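Local coordinates for centrosomal protein of 192 kDa (Homo sapiens, PDB 6FVI) that is required for mitotic centrosome maturation and bipolar spindle assembly, and serves as a centrosome-specific activating scaffold for the mitotic kinases AURKA and PLK1, at residues Val53-Ser58 / Gly95-Ser100; Lys66-Asp69 / Val74-Ala77. One frame throughout, in Å; residues are numbered along the deposited sequence.

Contact 1 (Val53-Ser58 with Gly95-Ser100) is a buried packing of side chains between two strands of the PapD-like domain, whereas contact 2 (Lys66-Asp69 with Val74-Ala77) is a small surface cluster where the chain turns back. They share one strand: residues 53-66 begin in contact 1 and end at Lys66 of contact 2, and the short strand 75-76 pairs with its far end. The turn of contact 2 therefore falls, in sequence, between the two halves of contact 1. Their centres are 30 Å apart, on opposite sides of the chain's centre, with nearest atoms about 11 Å apart, so the two do not touch.

Contact 1: residues Val53-Ser58 / Gly95-Ser100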
ATOM      1  N   VAL A  53     -10.986  -8.107 -11.563  1.00  8.50           N
ATOM      2  CA  VAL A  53     -10.640  -6.770 -11.149  1.00  8.29           C
ATOM      3  C   VAL A  53      -9.321  -6.329 -11.740  1.00  7.97           C
ATOM      4  O   VAL A  53      -8.298  -7.013 -11.608  1.00 10.47           O
ATOM      5  CB  VAL A  53     -10.614  -6.719  -9.622  1.00  9.46           C
ATOM      6  CG1 VAL A  53      -9.929  -5.472  -9.088  1.00 11.12           C
ATOM      7  CG2 VAL A  53     -12.030  -6.817  -9.071  1.00 10.57           C
ATOM      8  N   LYS A  54      -9.319  -5.152 -12.348  1.00  7.41           N
ATOM      9  CA  LYS A  54      -8.095  -4.485 -12.800  0.50  8.07           C
ATOM     10  C   LYS A  54      -7.523  -3.698 -11.642  1.00  7.99           C
ATOM     11  O   LYS A  54      -8.247  -2.913 -11.041  1.00  9.70           O
ATOM     12  CB  LYS A  54      -8.395  -3.493 -13.924  0.50 10.14           C
ATOM     13  CG  LYS A  54      -7.247  -2.501 -14.183  0.50 12.22           C
ATOM     14  CD  LYS A  54      -6.075  -3.166 -14.849  0.50 11.65           C
ATOM     15  CE  LYS A  54      -4.762  -2.431 -14.597  0.50 16.47           C
ATOM     16  NZ  LYS A  54      -4.776  -1.171 -15.380  0.50 16.02           N
ATOM     17  N   TRP A  55      -6.233  -3.859 -11.365  1.00  7.97           N
ATOM     18  CA  TRP A  55      -5.602  -3.160 -10.260  1.00  8.14           C
ATOM     19  C   TRP A  55      -4.271  -2.577 -10.677  1.00  7.73           C
ATOM     20  O   TRP A  55      -3.605  -3.081 -11.584  1.00  8.28           O
ATOM     21  CB  TRP A  55      -5.447  -4.105  -9.046  1.00  8.62           C
ATOM     22  CG  TRP A  55      -4.550  -5.279  -9.301  1.00  7.72           C
ATOM     23  CD1 TRP A  55      -4.923  -6.484  -9.792  1.00  8.08           C
ATOM     24  CD2 TRP A  55      -3.141  -5.354  -9.084  1.00  8.08           C
ATOM     25  NE1 TRP A  55      -3.831  -7.298  -9.925  1.00  8.19           N
ATOM     26  CE2 TRP A  55      -2.727  -6.633  -9.484  1.00  7.97           C
ATOM     27  CE3 TRP A  55      -2.174  -4.470  -8.553  1.00  9.43           C
ATOM     28  CZ2 TRP A  55      -1.400  -7.055  -9.385  1.00  9.29           C
ATOM     29  CZ3 TRP A  55      -0.868  -4.910  -8.450  1.00 10.67           C
ATOM     30  CH2 TRP A  55      -0.495  -6.174  -8.874  1.00 10.56           C
ATOM     31  N   HIS A  56      -3.862  -1.533  -9.955  1.00  7.99           N
ATOM     32  CA  HIS A  56      -2.605  -0.868 -10.192  1.00  8.46           C
ATOM     33  C   HIS A  56      -2.137  -0.232  -8.905  1.00  8.28           C
ATOM     34  O   HIS A  56      -2.933   0.409  -8.213  1.00 11.17           O
ATOM     35  CB  HIS A  56      -2.799   0.209 -11.271  1.00 11.19           C
ATOM     36  CG  HIS A  56      -1.624   1.106 -11.455  1.00 12.47           C
ATOM     37  ND1 HIS A  56      -0.427   0.734 -12.017  1.00 16.81           N
ATOM     38  CD2 HIS A  56      -1.445   2.377 -11.025  1.00 16.00           C
ATOM     39  CE1 HIS A  56       0.390   1.771 -12.043  1.00 15.93           C
ATOM     40  NE2 HIS A  56      -0.189   2.773 -11.417  1.00 19.79           N
ATOM     41  N   LEU A  57      -0.862  -0.378  -8.596  1.00  8.34           N
ATOM     42  CA  LEU A  57      -0.229   0.240  -7.420  1.00  9.94           C
ATOM     43  C   LEU A  57       0.518   1.447  -7.801  1.00 10.18           C
ATOM     44  O   LEU A  57       1.233   1.415  -8.794  1.00 14.40           O
ATOM     45  CB  LEU A  57       0.941  -0.612  -6.853  1.00 14.25           C
ATOM     46  CG  LEU A  57       0.598  -2.039  -6.585  1.00 15.12           C
ATOM     47  CD1 LEU A  57       1.666  -2.879  -6.007  1.00 14.80           C
ATOM     48  CD2 LEU A  57      -0.634  -2.144  -5.678  1.00 17.24           C
ATOM     49  N   SER A  58       0.427   2.470  -6.968  1.00 11.12           N
ATOM     50  CA  SER A  58       1.234   3.627  -7.206  0.50 14.84           C
ATOM     51  C   SER A  58       1.644   4.270  -5.918  1.00 12.42           C
ATOM     52  O   SER A  58       0.980   4.198  -4.910  1.00 14.06           O
ATOM     53  CB  SER A  58       0.498   4.620  -8.081  0.50 19.03           C
ATOM     54  OG  SER A  58      -0.606   5.126  -7.377  0.50 21.05           O
ATOM     55  N   GLY A  95      -9.523 -14.653  -6.395  1.00 10.69           N
ATOM     56  CA  GLY A  95      -8.084 -14.775  -6.476  1.00  9.37           C
ATOM     57  C   GLY A  95      -7.319 -13.970  -5.437  1.00  8.87           C
ATOM     58  O   GLY A  95      -7.760 -12.937  -4.973  1.00  9.32           O
ATOM     59  N   ILE A  96      -6.120 -14.468  -5.151  1.00  8.49           N
ATOM     60  CA  ILE A  96      -5.157 -13.805  -4.268  1.00  8.63           C
ATOM     61  C   ILE A  96      -3.873 -13.565  -5.042  1.00  8.53           C
ATOM     62  O   ILE A  96      -3.274 -14.507  -5.588  1.00  9.85           O
ATOM     63  CB  ILE A  96      -4.874 -14.678  -3.016  1.00  9.22           C
ATOM     64  CG1 ILE A  96      -6.145 -14.949  -2.213  1.00 10.28           C
ATOM     65  CG2 ILE A  96      -3.795 -14.015  -2.154  1.00 11.10           C
ATOM     66  CD1 ILE A  96      -6.033 -16.101  -1.242  1.00 12.32           C
ATOM     67  N   GLN A  97      -3.443 -12.300  -5.072  1.00  7.93           N
ATOM     68  CA  GLN A  97      -2.208 -11.875  -5.706  1.00  7.99           C
ATOM     69  C   GLN A  97      -1.209 -11.457  -4.648  1.00  8.13           C
ATOM     70  O   GLN A  97      -1.455 -10.518  -3.889  1.00  9.63           O
ATOM     71  CB  GLN A  97      -2.484 -10.680  -6.623  1.00  8.52           C
ATOM     72  CG  GLN A  97      -1.235 -10.034  -7.214  1.00  8.67           C
ATOM     73  CD  GLN A  97      -0.561 -10.905  -8.246  1.00  8.96           C
ATOM     74  OE1 GLN A  97      -1.166 -11.210  -9.271  1.00  9.77           O
ATOM     75  NE2 GLN A  97       0.686 -11.285  -8.003  1.00 10.66           N
ATOM     76  N   LYS A  98      -0.043 -12.082  -4.640  1.00  8.78           N
ATOM     77  CA  LYS A  98       1.019 -11.646  -3.770  0.50  9.72           C
ATOM     78  C   LYS A  98       1.800 -10.521  -4.466  1.00  9.25           C
ATOM     79  O   LYS A  98       2.187 -10.654  -5.638  1.00 10.45           O
ATOM     80  CB  LYS A  98       1.941 -12.820  -3.412  0.50 11.42           C
ATOM     81  CG  LYS A  98       2.998 -12.453  -2.380  0.50 13.03           C
ATOM     82  CD  LYS A  98       4.080 -13.495  -2.326  0.50 18.40           C
ATOM     83  CE  LYS A  98       3.803 -14.504  -1.246  0.50 24.33           C
ATOM     84  NZ  LYS A  98       4.655 -14.222  -0.060  0.50 28.59           N
ATOM     85  N   VAL A  99       2.023  -9.454  -3.716  1.00  9.42           N
ATOM     86  CA  VAL A  99       2.865  -8.353  -4.179  1.00  9.62           C
ATOM     87  C   VAL A  99       4.163  -8.453  -3.347  1.00  9.38           C
ATOM     88  O   VAL A  99       4.139  -8.318  -2.130  1.00  9.94           O
ATOM     89  CB  VAL A  99       2.183  -7.005  -3.995  1.00 10.33           C
ATOM     90  CG1 VAL A  99       3.129  -5.875  -4.414  1.00 11.16           C
ATOM     91  CG2 VAL A  99       0.893  -6.940  -4.826  1.00 11.97           C
ATOM     92  N   SER A 100       5.265  -8.719  -4.039  1.00  8.97           N
ATOM     93  CA  SER A 100       6.583  -8.800  -3.423  1.00  8.66           C
ATOM     94  C   SER A 100       7.179  -7.409  -3.339  1.00  8.74           C
ATOM     95  O   SER A 100       7.157  -6.673  -4.308  1.00 10.36           O
ATOM     96  CB  SER A 100       7.443  -9.742  -4.233  1.00 11.24           C
ATOM     97  OG  SER A 100       6.860 -11.042  -4.222  1.00 14.82           O
TER
HETATM   98  O   HOH W   1      -3.583 -10.146 -10.203  0.50  8.00           O
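Gln97 OE1 takes a hydrogen bond from water 1 at 2.8 Å, and the same water accepts the indole N-H of Trp55, with NE1 to its oxygen 2.9 Å. This water lies in the plane of the indole, at its edge, and bridges two side chains that share no direct hydrogen bond. The other end of the Gln97 amide is used within its own strand: NE2 donates to Lys98 O over 2.9 Å, almost straight at 172°, though the donor stands above the carbonyl plane. Bonds at both OE1 and NE2 should hold the amide's rotation. A chi1 of 173° carries Gln97 CG to Trp55 CZ2, 3.7 Å away, and the bend at chi2 turns the amide beyond it. The two side chains cross at about a right angle, with amide and ring planes 40° apart.

Further along, Leu57 and Val99 meet tip to tip, Leu57 CD1 lying 3.7 Å from Val99 CG1, while Val99 CG2 is a looser 4.3 Å from Trp55 CH2. Strand 53-58 pairs on its two sides with strands 82-91 and 109-121. Strands 53-58 and 96-100 run nearly parallel at 11.3 Å, too far apart for backbone pairing; Trp55, Leu57 and Val99 meet across the buried interior of a beta-sandwich, with Gln97 and the bridging water beside them, in the immunoglobulin-like fold of ASH/PapD-like domains.

Contact 2: residues Lys66-Asp69 / Val74-Ala77; sequences KGVD and VFRA
Phe75 is the hub of this surface contact, and both Val68 and Asp69 meet it at the edge of its ring. A chi1 of -60° places its CG beside the backbone N and sends the ring toward the turn, where the CD2-CE2-CZ side makes the contact. Val68 points its CB at that rim, 4.0 Å from Phe75 CD2; CG2 follows close behind, and the two side chains cross at a slant.

Asp69 comes next along the same rim. Its CG is tucked between the backbone N and the carbonyl carbon (chi1 66°), which turns the carboxylate back toward the ring: OD1 reaches within 3.7 Å of Phe75 CE2, and OD2 lies 3.7 Å from Phe75 CZ. Carboxylate and ring planes are 84° apart, and the group stands across the ring plane at the CE2-CZ edge, with OD1 near that plane and OD2 farther off on the other side. OD1 is also hydrogen-bonded to Ser71 OG, a bond within the turn that should help hold this rotation.

At the root of the turn the touch is purely aliphatic: Lys66 CB rests 4.0 Å from Val74 CG2, and the lysine chain, extended beyond CG, runs off from the turn. In the conformer given, its NZ makes a long, weak ion pair with Asp110, while the backbone of Phe75 pairs with Val65 of strand 53-66.

Asp69 OD1 has its stronger polar partner in Ser71 OG; facing the partly positive C-H edge of Phe75, it may add a weak attraction to what is otherwise van der Waals packing.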
ATOM      1  N   LYS A  66      14.106  10.220   7.451  0.50  9.18           N
ATOM      2  CA  LYS A  66      14.551  10.996   8.599  0.50 10.32           C
ATOM      3  C   LYS A  66      15.839  10.372   9.100  0.50 10.35           C
ATOM      4  O   LYS A  66      16.166   9.205   8.846  0.50 10.06           O
ATOM      5  CB  LYS A  66      13.463  11.051   9.683  0.50 13.82           C
ATOM      6  CG  LYS A  66      13.166   9.739  10.380  0.50 13.78           C
ATOM      7  CD  LYS A  66      12.016   9.812  11.378  0.50 18.73           C
ATOM      8  CE  LYS A  66      11.482   8.406  11.620  0.50 22.97           C
ATOM      9  NZ  LYS A  66      10.089   8.337  12.145  0.50 29.04           N
ATOM     10  N   GLY A  67      16.589  11.178   9.830  1.00 11.18           N
ATOM     11  CA  GLY A  67      17.840  10.699  10.360  1.00 11.41           C
ATOM     12  C   GLY A  67      18.932  10.566   9.341  1.00 10.59           C
ATOM     13  O   GLY A  67      19.890   9.830   9.568  1.00 12.72           O
ATOM     14  N   VAL A  68      18.843  11.294   8.239  1.00 10.46           N
ATOM     15  CA  VAL A  68      19.889  11.259   7.258  1.00 11.33           C
ATOM     16  C   VAL A  68      21.128  12.043   7.718  1.00 10.89           C
ATOM     17  O   VAL A  68      22.243  11.686   7.404  1.00 13.11           O
ATOM     18  CB  VAL A  68      19.368  11.814   5.933  1.00 12.48           C
ATOM     19  CG1 VAL A  68      20.471  12.001   4.927  1.00 15.19           C
ATOM     20  CG2 VAL A  68      18.279  10.905   5.371  1.00 13.00           C
ATOM     21  N   ASP A  69      20.902  13.126   8.432  1.00 10.98           N
ATOM     22  CA  ASP A  69      21.945  13.998   8.962  1.00 11.57           C
ATOM     23  C   ASP A  69      21.439  14.541  10.292  1.00 11.69           C
ATOM     24  O   ASP A  69      20.406  14.063  10.783  1.00 12.71           O
ATOM     25  CB  ASP A  69      22.328  15.066   7.930  1.00 12.08           C
ATOM     26  CG  ASP A  69      21.231  16.049   7.619  1.00 12.27           C
ATOM     27  OD1 ASP A  69      20.225  16.105   8.354  1.00 12.14           O
ATOM     28  OD2 ASP A  69      21.402  16.772   6.601  1.00 15.66           O
ATOM     29  N   VAL A  74      13.147  16.085   7.688  1.00  7.90           N
ATOM     30  CA  VAL A  74      12.755  14.960   6.855  1.00  7.50           C
ATOM     31  C   VAL A  74      12.956  15.356   5.400  1.00  7.53           C
ATOM     32  O   VAL A  74      12.507  16.418   4.955  1.00  9.59           O
ATOM     33  CB  VAL A  74      11.306  14.578   7.145  1.00  7.86           C
ATOM     34  CG1 VAL A  74      10.838  13.475   6.220  1.00  9.00           C
ATOM     35  CG2 VAL A  74      11.156  14.108   8.570  1.00  9.79           C
ATOM     36  N   PHE A  75      13.652  14.493   4.653  1.00  6.76           N
ATOM     37  CA  PHE A  75      13.949  14.726   3.246  1.00  7.28           C
ATOM     38  C   PHE A  75      13.118  13.797   2.370  1.00  7.05           C
ATOM     39  O   PHE A  75      12.505  12.851   2.854  1.00  8.09           O
ATOM     40  CB  PHE A  75      15.426  14.492   2.978  1.00  8.00           C
ATOM     41  CG  PHE A  75      16.314  15.397   3.774  1.00  8.95           C
ATOM     42  CD1 PHE A  75      16.248  16.776   3.678  1.00 12.81           C
ATOM     43  CD2 PHE A  75      17.160  14.873   4.675  1.00 13.30           C
ATOM     44  CE1 PHE A  75      17.055  17.583   4.449  1.00 13.40           C
ATOM     45  CE2 PHE A  75      17.990  15.666   5.434  1.00 15.44           C
ATOM     46  CZ  PHE A  75      17.916  17.018   5.315  1.00 13.05           C
ATOM     47  N   ARG A  76      13.100  14.092   1.078  1.00  7.40           N
ATOM     48  CA  ARG A  76      12.594  13.148   0.086  1.00  7.54           C
ATOM     49  C   ARG A  76      13.756  12.461  -0.603  1.00  7.85           C
ATOM     50  O   ARG A  76      14.712  13.121  -1.045  1.00  9.05           O
ATOM     51  CB  ARG A  76      11.750  13.847  -0.965  1.00  9.22           C
ATOM     52  CG  ARG A  76      10.430  14.380  -0.497  1.00  9.92           C
ATOM     53  CD  ARG A  76       9.373  13.319  -0.290  1.00 10.20           C
ATOM     54  NE  ARG A  76       8.083  13.950  -0.011  1.00 10.81           N
ATOM     55  CZ  ARG A  76       7.025  13.325   0.468  1.00  9.99           C
ATOM     56  NH1 ARG A  76       7.064  12.041   0.687  1.00  9.63           N
ATOM     57  NH2 ARG A  76       5.918  13.998   0.725  1.00 11.31           N
ATOM     58  N   ALA A  77      13.698  11.139  -0.718  1.00  7.67           N
ATOM     59  CA  ALA A  77      14.718  10.436  -1.487  1.00  7.94           C
ATOM     60  C   ALA A  77      14.561  10.775  -2.965  1.00  8.32           C
ATOM     61  O   ALA A  77      13.451  11.005  -3.453  1.00 10.07           O
ATOM     62  CB  ALA A  77      14.609   8.945  -1.286  1.00  8.22           C
TER